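Side-chain contacts in probable tRNA pseudouridine synthase D (PDB 1Z2Z), which probably isomerises uridine 13 of transfer RNAs to pseudouridine, as a member of the TruD family of pseudouridine synthases: residues A[98-101]-A[102-106]; A[147-150]-A[151-155]. One frame throughout, in Å; residues are numbered along the deposited sequence.

In the fold
Contact 1 (98-106) comes first along the chain and contact 2 (147-155) follows, with the strands 113-121 and 130-142 between them. Their centres lie 48 Å apart and their nearest atoms about 39 Å apart, so they do not touch. What they share is the eight-stranded mixed sheet. The short helix 102-105 of contact 1 packs on strands 49-57 and 113-121, whereas helix 146-163 of contact 2 packs on 398-400 and 408-417; strand pairing places these two pairs at opposite ends of the sheet. Both are local contacts, one at a loop-to-helix junction and one within a helix, away from the predicted nucleophile Asp86.

Contact 1: residues A[98-101]-A[102-106]; sequences FDTD and ASEIE
The carboxylate of Glu104 reaches back along the chain to the backbone N-H of Asp101, and the Asp101 N to Glu104 OE2 distance of 3.2 Å goes with an almost straight N-H...O angle of 169°. The donor stands above the carboxylate plane, 35° out of it. Glu104 turns its CG beside its own backbone N (chi1 -60°) and then runs extended, which carries OE2 back over the turn. A second bond runs the other way between the same two residues: Glu104 N donates to Asp101 O at 3.3 Å, the backbone bond of an ordinary turn. The Asp101 N to Glu104 OE2 bond matches one limb of a capping box. The other limb is missing, because the carboxylate of Asp101 points elsewhere and its OD2 is 6.4 Å from Glu104 N. In the fold, the turn leads into the short, weakly bonded helix 102-105 within a split beta-alpha-beta unit, whose parallel strands 90-98 and 113-121 flank strand 49-57. The Thr100 and Glu104 side chains cross obliquely, with Thr100 CG2 3.6 Å from Glu104 OE2, and that methyl also lies 4.2 Å from Ile105 CG2. Ile105 in turn rests on Leu50, Val52 and Val117, while Leu72 of helix 61-72 meets both Thr100 and Glu104. The carbonyl of Thr100 accepts a hydrogen bond from Arg120 NH2. Asp101 OD2 lies 4.4 Å from Glu104 OE2, a proximity of like charges that may be somewhat unfavourable, while the N-H of Asp101 gives OE2 a donor.

Contact 2: residues A[147-150]-A[151-155]; sequences EETE and ALLKK
Leu153 swings its CG to the side of its own backbone N (chi1 -75°), which lays the isobutyl group back over the carbonyl of Thr149 in the preceding turn, with Leu153 CG 3.2 Å from Thr149 O and Leu153 CD1 4.2 Å from Thr149 CG2. This i to i+4 pair lies in the first turns of the alpha-helix 146-163, where the OG of Ser145, just ahead of the helix, receives the N-H of Glu148 as an N-cap does. The Thr149 hydroxyl is engaged with the carbonyl of Ser145, one turn back, and its methyl faces Leu153. On the buried side of the helix, Leu153 meets Leu22, Phe396, Ala398 and Ala410 and Thr149 meets Ser408, so this face seats the helix against the strands 398-400 and 408-417. Backbone bonds of the helix run beneath these side chains. Leu153 N donates to Thr149 O at 2.7 Å and, weakly, to Glu150 O at 3.2 Å, so its hydrogen is shared. Lys154 N bonds to Glu150 O at 3.0 Å, with an N-H...O angle of 154°. Leu152 reaches Thr20 in a nearby loop and sets its CB 3.2 Å from Glu148 O, the same carbonyl oxygen that weakly accepts the N-H of Leu152.

Contact 1: residues A[98-101]-A[102-106]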
ATOM      1  N   PHE A  98      10.286  19.655  18.991  1.00 18.46           N
ATOM      2  CA  PHE A  98      10.137  21.067  19.277  1.00 21.25           C
ATOM      3  C   PHE A  98      10.746  21.518  20.583  1.00 24.69           C
ATOM      4  O   PHE A  98      10.600  20.876  21.634  1.00 24.58           O
ATOM      5  CB  PHE A  98       8.652  21.456  19.252  1.00 20.90           C
ATOM      6  CG  PHE A  98       8.374  22.862  19.717  1.00 18.48           C
ATOM      7  CD1 PHE A  98       7.605  23.093  20.842  1.00 19.01           C
ATOM      8  CD2 PHE A  98       8.870  23.956  19.018  1.00 19.06           C
ATOM      9  CE1 PHE A  98       7.322  24.406  21.260  1.00 20.53           C
ATOM     10  CE2 PHE A  98       8.589  25.267  19.433  1.00 18.04           C
ATOM     11  CZ  PHE A  98       7.821  25.490  20.550  1.00 14.67           C
ATOM     12  N   ASP A  99      11.452  22.635  20.495  1.00 25.52           N
ATOM     13  CA  ASP A  99      12.046  23.242  21.667  1.00 26.61           C
ATOM     14  C   ASP A  99      12.833  22.279  22.548  1.00 26.80           C
ATOM     15  O   ASP A  99      12.534  22.098  23.735  1.00 27.64           O
ATOM     16  CB  ASP A  99      10.929  23.902  22.469  1.00 26.67           C
ATOM     17  CG  ASP A  99      11.441  24.652  23.665  1.00 27.08           C
ATOM     18  OD1 ASP A  99      12.668  24.911  23.706  1.00 23.28           O
ATOM     19  OD2 ASP A  99      10.602  24.980  24.547  1.00 28.13           O
ATOM     20  N   THR A 100      13.840  21.653  21.961  1.00 26.13           N
ATOM     21  CA  THR A 100      14.678  20.733  22.702  1.00 25.34           C
ATOM     22  C   THR A 100      16.100  20.930  22.236  1.00 25.92           C
ATOM     23  O   THR A 100      16.357  21.080  21.035  1.00 23.56           O
ATOM     24  CB  THR A 100      14.288  19.268  22.464  1.00 26.56           C
ATOM     25  OG1 THR A 100      12.932  19.055  22.878  1.00 26.01           O
ATOM     26  CG2 THR A 100      15.214  18.341  23.260  1.00 25.78           C
ATOM     27  N   ASP A 101      17.025  20.940  23.192  1.00 26.62           N
ATOM     28  CA  ASP A 101      18.439  21.116  22.873  1.00 26.74           C
ATOM     29  C   ASP A 101      19.121  19.779  22.669  1.00 24.51           C
ATOM     30  O   ASP A 101      18.633  18.758  23.130  1.00 25.38           O
ATOM     31  CB  ASP A 101      19.163  21.886  23.980  1.00 30.42           C
ATOM     32  CG  ASP A 101      18.684  23.298  24.097  1.00 35.96           C
ATOM     33  OD1 ASP A 101      18.530  23.960  23.042  1.00 39.11           O
ATOM     34  OD2 ASP A 101      18.461  23.761  25.244  1.00 39.98           O
ATOM     35  N   ALA A 102      20.251  19.813  21.977  1.00 22.95           N
ATOM     36  CA  ALA A 102      21.043  18.630  21.672  1.00 24.12           C
ATOM     37  C   ALA A 102      21.456  17.850  22.919  1.00 26.28           C
ATOM     38  O   ALA A 102      21.317  16.623  22.984  1.00 25.88           O
ATOM     39  CB  ALA A 102      22.277  19.041  20.886  1.00 19.43           C
ATOM     40  N   SER A 103      21.958  18.578  23.912  1.00 28.28           N
ATOM     41  CA  SER A 103      22.427  17.994  25.170  1.00 31.54           C
ATOM     42  C   SER A 103      21.377  17.185  25.939  1.00 33.55           C
ATOM     43  O   SER A 103      21.713  16.224  26.647  1.00 34.53           O
ATOM     44  CB  SER A 103      22.980  19.105  26.064  1.00 32.17           C
ATOM     45  OG  SER A 103      22.086  20.208  26.110  1.00 35.23           O
ATOM     46  N   GLU A 104      20.111  17.566  25.793  1.00 33.24           N
ATOM     47  CA  GLU A 104      19.027  16.871  26.472  1.00 33.10           C
ATOM     48  C   GLU A 104      18.813  15.479  25.937  1.00 34.50           C
ATOM     49  O   GLU A 104      18.443  14.565  26.681  1.00 35.07           O
ATOM     50  CB  GLU A 104      17.700  17.584  26.285  1.00 33.35           C
ATOM     51  CG  GLU A 104      17.570  18.987  26.778  1.00 30.67           C
ATOM     52  CD  GLU A 104      16.120  19.379  26.781  1.00 28.88           C
ATOM     53  OE1 GLU A 104      15.315  18.673  27.420  1.00 28.16           O
ATOM     54  OE2 GLU A 104      15.775  20.373  26.130  1.00 32.51           O
ATOM     55  N   ILE A 105      18.984  15.327  24.630  1.00 35.90           N
ATOM     56  CA  ILE A 105      18.761  14.024  24.022  1.00 38.60           C
ATOM     57  C   ILE A 105      19.989  13.138  24.113  1.00 39.17           C
ATOM     58  O   ILE A 105      19.942  11.957  23.781  1.00 40.61           O
ATOM     59  CB  ILE A 105      18.295  14.154  22.538  1.00 37.69           C
ATOM     60  CG1 ILE A 105      19.161  15.166  21.803  1.00 37.84           C
ATOM     61  CG2 ILE A 105      16.821  14.527  22.489  1.00 33.88           C
ATOM     62  CD1 ILE A 105      18.641  15.542  20.425  1.00 38.70           C
ATOM     63  N   GLU A 106      21.083  13.704  24.597  1.00 40.79           N
ATOM     64  CA  GLU A 106      22.307  12.943  24.732  1.00 41.38           C
ATOM     65  C   GLU A 106      22.289  12.188  26.066  1.00 39.63           C
ATOM     66  O   GLU A 106      23.123  11.322  26.301  1.00 39.14           O
ATOM     67  CB  GLU A 106      23.500  13.893  24.666  1.00 46.44           C
ATOM     68  CG  GLU A 106      24.439  13.628  23.492  1.00 51.49           C
ATOM     69  CD  GLU A 106      25.124  12.260  23.590  1.00 55.67           C
ATOM     70  OE1 GLU A 106      26.117  12.034  22.847  1.00 54.95           O
ATOM     71  OE2 GLU A 106      24.666  11.412  24.406  1.00 56.13           O
TER

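Contact 2: residues A[147-150]-A[151-155]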
ATOM      1  N   GLU A 147      22.610 -23.000  -3.097  1.00 66.84           N
ATOM      2  CA  GLU A 147      22.883 -22.991  -4.530  1.00 67.66           C
ATOM      3  C   GLU A 147      21.605 -22.863  -5.346  1.00 66.90           C
ATOM      4  O   GLU A 147      21.512 -22.009  -6.229  1.00 66.77           O
ATOM      5  CB  GLU A 147      23.641 -24.256  -4.955  1.00 69.18           C
ATOM      6  CG  GLU A 147      25.144 -24.220  -4.657  1.00 72.22           C
ATOM      7  CD  GLU A 147      25.982 -24.929  -5.728  1.00 74.50           C
ATOM      8  OE1 GLU A 147      25.907 -24.524  -6.917  1.00 74.70           O
ATOM      9  OE2 GLU A 147      26.725 -25.882  -5.381  1.00 75.52           O
ATOM     10  N   GLU A 148      20.617 -23.702  -5.050  1.00 65.82           N
ATOM     11  CA  GLU A 148      19.359 -23.657  -5.782  1.00 65.16           C
ATOM     12  C   GLU A 148      18.531 -22.393  -5.527  1.00 64.17           C
ATOM     13  O   GLU A 148      17.637 -22.063  -6.309  1.00 63.76           O
ATOM     14  CB  GLU A 148      18.518 -24.903  -5.476  1.00 66.53           C
ATOM     15  CG  GLU A 148      18.843 -26.104  -6.364  1.00 68.32           C
ATOM     16  CD  GLU A 148      17.649 -27.041  -6.549  1.00 69.07           C
ATOM     17  OE1 GLU A 148      17.691 -27.893  -7.463  1.00 68.44           O
ATOM     18  OE2 GLU A 148      16.672 -26.922  -5.779  1.00 70.00           O
ATOM     19  N   THR A 149      18.839 -21.686  -4.441  1.00 62.55           N
ATOM     20  CA  THR A 149      18.130 -20.457  -4.087  1.00 60.35           C
ATOM     21  C   THR A 149      18.767 -19.225  -4.743  1.00 60.05           C
ATOM     22  O   THR A 149      18.061 -18.343  -5.229  1.00 59.17           O
ATOM     23  CB  THR A 149      18.095 -20.272  -2.548  1.00 58.85           C
ATOM     24  OG1 THR A 149      17.413 -21.383  -1.953  1.00 56.51           O
ATOM     25  CG2 THR A 149      17.371 -18.993  -2.170  1.00 58.45           C
ATOM     26  N   GLU A 150      20.098 -19.169  -4.759  1.00 60.61           N
ATOM     27  CA  GLU A 150      20.806 -18.042  -5.368  1.00 60.88           C
ATOM     28  C   GLU A 150      20.454 -17.975  -6.839  1.00 60.26           C
ATOM     29  O   GLU A 150      20.228 -16.898  -7.387  1.00 60.33           O
ATOM     30  CB  GLU A 150      22.327 -18.199  -5.209  1.00 61.64           C
ATOM     31  CG  GLU A 150      23.142 -17.028  -5.773  1.00 62.42           C
ATOM     32  CD  GLU A 150      24.564 -16.952  -5.218  1.00 64.24           C
ATOM     33  OE1 GLU A 150      24.726 -16.693  -4.001  1.00 64.01           O
ATOM     34  OE2 GLU A 150      25.525 -17.144  -5.999  1.00 64.05           O
ATOM     35  N   ALA A 151      20.412 -19.142  -7.473  1.00 59.91           N
ATOM     36  CA  ALA A 151      20.079 -19.242  -8.884  1.00 58.91           C
ATOM     37  C   ALA A 151      18.601 -18.904  -9.065  1.00 58.30           C
ATOM     38  O   ALA A 151      18.209 -18.309 -10.064  1.00 58.33           O
ATOM     39  CB  ALA A 151      20.367 -20.647  -9.389  1.00 56.80           C
ATOM     40  N   LEU A 152      17.785 -19.282  -8.090  1.00 58.03           N
ATOM     41  CA  LEU A 152      16.360 -19.005  -8.160  1.00 59.24           C
ATOM     42  C   LEU A 152      16.163 -17.497  -8.047  1.00 59.50           C
ATOM     43  O   LEU A 152      15.238 -16.932  -8.629  1.00 59.64           O
ATOM     44  CB  LEU A 152      15.630 -19.723  -7.017  1.00 59.47           C
ATOM     45  CG  LEU A 152      14.145 -20.089  -7.184  1.00 59.95           C
ATOM     46  CD1 LEU A 152      13.706 -20.937  -6.002  1.00 59.68           C
ATOM     47  CD2 LEU A 152      13.281 -18.842  -7.295  1.00 60.01           C
ATOM     48  N   LEU A 153      17.049 -16.850  -7.294  1.00 60.03           N
ATOM     49  CA  LEU A 153      16.991 -15.406  -7.089  1.00 60.74           C
ATOM     50  C   LEU A 153      17.419 -14.641  -8.336  1.00 61.33           C
ATOM     51  O   LEU A 153      16.783 -13.658  -8.722  1.00 60.93           O
ATOM     52  CB  LEU A 153      17.897 -15.002  -5.920  1.00 59.87           C
ATOM     53  CG  LEU A 153      17.420 -15.303  -4.492  1.00 60.70           C
ATOM     54  CD1 LEU A 153      18.584 -15.166  -3.524  1.00 59.64           C
ATOM     55  CD2 LEU A 153      16.288 -14.352  -4.110  1.00 59.87           C
ATOM     56  N   LYS A 154      18.498 -15.101  -8.962  1.00 61.46           N
ATOM     57  CA  LYS A 154      19.025 -14.450 -10.153  1.00 61.73           C
ATOM     58  C   LYS A 154      18.016 -14.449 -11.289  1.00 60.64           C
ATOM     59  O   LYS A 154      17.929 -13.485 -12.047  1.00 59.81           O
ATOM     60  CB  LYS A 154      20.321 -15.135 -10.606  1.00 63.04           C
ATOM     61  CG  LYS A 154      21.055 -14.398 -11.735  1.00 65.37           C
ATOM     62  CD  LYS A 154      20.542 -14.792 -13.123  1.00 66.47           C
ATOM     63  CE  LYS A 154      20.879 -13.738 -14.184  1.00 66.06           C
ATOM     64  NZ  LYS A 154      20.068 -12.486 -14.008  1.00 64.89           N
ATOM     65  N   LYS A 155      17.256 -15.531 -11.402  1.00 60.03           N
ATOM     66  CA  LYS A 155      16.262 -15.634 -12.458  1.00 60.40           C
ATOM     67  C   LYS A 155      15.102 -14.683 -12.163  1.00 59.23           C
ATOM     68  O   LYS A 155      14.684 -13.918 -13.035  1.00 59.55           O
ATOM     69  CB  LYS A 155      15.752 -17.079 -12.583  1.00 61.66           C
ATOM     70  CG  LYS A 155      15.563 -17.562 -14.028  1.00 62.54           C
ATOM     71  CD  LYS A 155      14.770 -18.870 -14.092  1.00 64.16           C
ATOM     72  CE  LYS A 155      14.715 -19.451 -15.511  1.00 64.23           C
ATOM     73  NZ  LYS A 155      14.156 -18.519 -16.536  1.00 64.24           N
TER